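Local coordinates for D-alanyl-D-alanine carboxypeptidase (Penicillin binding protein) family protein (Francisella tularensis subsp. tularensis, PDB 6OSU) that probably removes the C-terminal D-alanine from peptidoglycan precursors, as a serine-type D-Ala-D-Ala carboxypeptidase, at residues Y72-E77 with G81-D86. Sequence-based numbering, arbitrary orientation.
Sequences YIVASE and GNLSWD
E77 meets N82 and L83 where the chain leaves helix 66-79 and turns off across its end, and its side chain can be followed atom by atom. CB of E77 lies 4.1 Å from CB of L83, an aliphatic contact at the root of both side chains. The chain then bends: CG stands anti to the carbonyl carbon, and the turn at chi2 (-56°) swings the carboxylate round to N82. There OE1 of E77 accepts a hydrogen bond from ND2 of N82 at 3.0 Å, with an N-H...O angle of 145°. The donor comes from the syn side but 27° out of the carboxylate plane; the carboxylate and amide planes are nevertheless nearly parallel. OE1 of E77 also lies 3.2 Å from CB of N82, so the oxygen sits against the root of the asparagine as well as its amide.

The backbone closes the same turn. O of E77 receives two weak bonds, from N of N82 (3.0 Å) and N of L83 (3.2 Å); their N-H...O angles are well short of straight. G81 is the first residue to depart from helical angles, and its positive phi belongs to a Schellman motif ending the helix.

L83 turns inward where N82 remains exposed. CD2 of L83 lies 4.3 Å from CG1 of V74, a loose apolar contact about one helical turn before E77. Both side chains touch V113 of helix 113-123, while helix 126-137 adds L132 and I136 against V74 and Y135 against L83. L83 thus joins the loop leading to strand 88-90 to helices 66-79, 113-123 and 126-137; further along the loop W85 rests on V117 and makes a cation-pi contact with R114.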
loop_
_atom_site.group_PDB
_atom_site.type_symbol
_atom_site.label_atom_id
_atom_site.label_comp_id
_atom_site.label_asym_id
_atom_site.label_seq_id
_atom_site.Cartn_x
_atom_site.Cartn_y
_atom_site.Cartn_z
ATOM N N TYR A 72 -10.311 -6.900 0.396
ATOM C CA TYR A 72 -10.099 -6.500 1.786
ATOM C C TYR A 72 -11.126 -7.153 2.705
ATOM O O TYR A 72 -10.782 -7.691 3.763
ATOM C CB TYR A 72 -10.167 -4.975 1.894
ATOM C CG TYR A 72 -9.860 -4.405 3.261
ATOM C CD1 TYR A 72 -8.591 -3.930 3.563
ATOM C CD2 TYR A 72 -10.844 -4.323 4.243
ATOM C CE1 TYR A 72 -8.304 -3.400 4.806
ATOM C CE2 TYR A 72 -10.568 -3.795 5.489
ATOM C CZ TYR A 72 -9.298 -3.335 5.765
ATOM O OH TYR A 72 -9.020 -2.811 7.005
ATOM N N ILE A 73 -12.399 -7.109 2.317
ATOM C CA ILE A 73 -13.449 -7.682 3.150
ATOM C C ILE A 73 -13.327 -9.203 3.210
ATOM O O ILE A 73 -13.599 -9.820 4.248
ATOM C CB ILE A 73 -14.823 -7.228 2.627
ATOM C CG1 ILE A 73 -15.019 -5.739 2.918
ATOM C CG2 ILE A 73 -15.932 -8.067 3.224
ATOM C CD1 ILE A 73 -16.226 -5.134 2.250
ATOM N N VAL A 74 -12.904 -9.829 2.109
ATOM C CA VAL A 74 -12.715 -11.278 2.095
ATOM C C VAL A 74 -11.648 -11.686 3.103
ATOM O O VAL A 74 -11.821 -12.646 3.864
ATOM C CB VAL A 74 -12.361 -11.765 0.676
ATOM C CG1 VAL A 74 -11.994 -13.253 0.698
ATOM C CG2 VAL A 74 -13.516 -11.506 -0.283
ATOM N N ALA A 75 -10.525 -10.961 3.123
ATOM C CA ALA A 75 -9.466 -11.268 4.081
ATOM C C ALA A 75 -9.955 -11.098 5.513
ATOM O O ALA A 75 -9.620 -11.902 6.391
ATOM C CB ALA A 75 -8.247 -10.381 3.827
ATOM N N SER A 76 -10.756 -10.058 5.761
ATOM C CA SER A 76 -11.263 -9.795 7.105
ATOM C C SER A 76 -12.151 -10.930 7.599
ATOM O O SER A 76 -12.067 -11.330 8.766
ATOM C CB SER A 76 -12.022 -8.469 7.122
ATOM O OG SER A 76 -12.915 -8.415 8.221
ATOM N N GLU A 77 -13.008 -11.466 6.727
ATOM C CA GLU A 77 -13.868 -12.571 7.138
ATOM C C GLU A 77 -13.067 -13.842 7.394
ATOM O O GLU A 77 -13.430 -14.636 8.270
ATOM C CB GLU A 77 -14.951 -12.810 6.088
ATOM C CG GLU A 77 -15.985 -11.699 6.038
ATOM C CD GLU A 77 -16.633 -11.456 7.388
ATOM O OE1 GLU A 77 -17.289 -12.383 7.913
ATOM O OE2 GLU A 77 -16.479 -10.342 7.934
ATOM N N GLY A 81 -12.702 -15.813 11.138
ATOM C CA GLY A 81 -13.213 -17.158 11.290
ATOM C C GLY A 81 -14.546 -17.435 10.628
ATOM O O GLY A 81 -15.027 -18.572 10.704
ATOM N N ASN A 82 -15.168 -16.439 9.993
ATOM C CA ASN A 82 -16.406 -16.661 9.255
ATOM C C ASN A 82 -16.163 -17.252 7.876
ATOM O O ASN A 82 -17.123 -17.632 7.198
ATOM C CB ASN A 82 -17.183 -15.350 9.115
ATOM C CG ASN A 82 -17.708 -14.843 10.440
ATOM O OD1 ASN A 82 -18.187 -15.617 11.271
ATOM N ND2 ASN A 82 -17.615 -13.535 10.650
ATOM N N LEU A 83 -14.904 -17.336 7.459
ATOM C CA LEU A 83 -14.526 -17.863 6.162
ATOM C C LEU A 83 -13.137 -18.464 6.311
ATOM O O LEU A 83 -12.383 -18.103 7.217
ATOM C CB LEU A 83 -14.546 -16.761 5.094
ATOM C CG LEU A 83 -14.863 -17.092 3.636
ATOM C CD1 LEU A 83 -16.272 -17.638 3.509
ATOM C CD2 LEU A 83 -14.693 -15.856 2.769
ATOM N N SER A 84 -12.808 -19.399 5.428
ATOM C CA SER A 84 -11.451 -19.915 5.342
ATOM C C SER A 84 -11.046 -19.989 3.879
ATOM O O SER A 84 -11.891 -19.987 2.982
ATOM C CB SER A 84 -11.315 -21.290 6.003
ATOM O OG SER A 84 -11.416 -22.332 5.053
ATOM N N TRP A 85 -9.731 -20.031 3.648
ATOM C CA TRP A 85 -9.222 -20.190 2.291
ATOM C C TRP A 85 -9.757 -21.455 1.631
ATOM O O TRP A 85 -9.911 -21.498 0.402
ATOM C CB TRP A 85 -7.694 -20.214 2.305
ATOM C CG TRP A 85 -7.068 -18.943 2.774
ATOM C CD1 TRP A 85 -6.451 -18.727 3.971
ATOM C CD2 TRP A 85 -6.988 -17.707 2.051
ATOM N NE1 TRP A 85 -5.992 -17.432 4.039
ATOM C CE2 TRP A 85 -6.310 -16.785 2.872
ATOM C CE3 TRP A 85 -7.426 -17.291 0.789
ATOM C CZ2 TRP A 85 -6.059 -15.476 2.477
ATOM C CZ3 TRP A 85 -7.176 -15.989 0.397
ATOM C CH2 TRP A 85 -6.499 -15.097 1.239
ATOM N N ASP A 86 -10.056 -22.485 2.427
ATOM C CA ASP A 86 -10.510 -23.775 1.923
ATOM C C ASP A 86 -11.994 -23.806 1.585
ATOM O O ASP A 86 -12.433 -24.753 0.925
ATOM C CB ASP A 86 -10.218 -24.876 2.950
ATOM C CG ASP A 86 -8.739 -25.006 3.270
ATOM O OD1 ASP A 86 -7.918 -24.417 2.537
ATOM O OD2 ASP A 86 -8.399 -25.701 4.256
#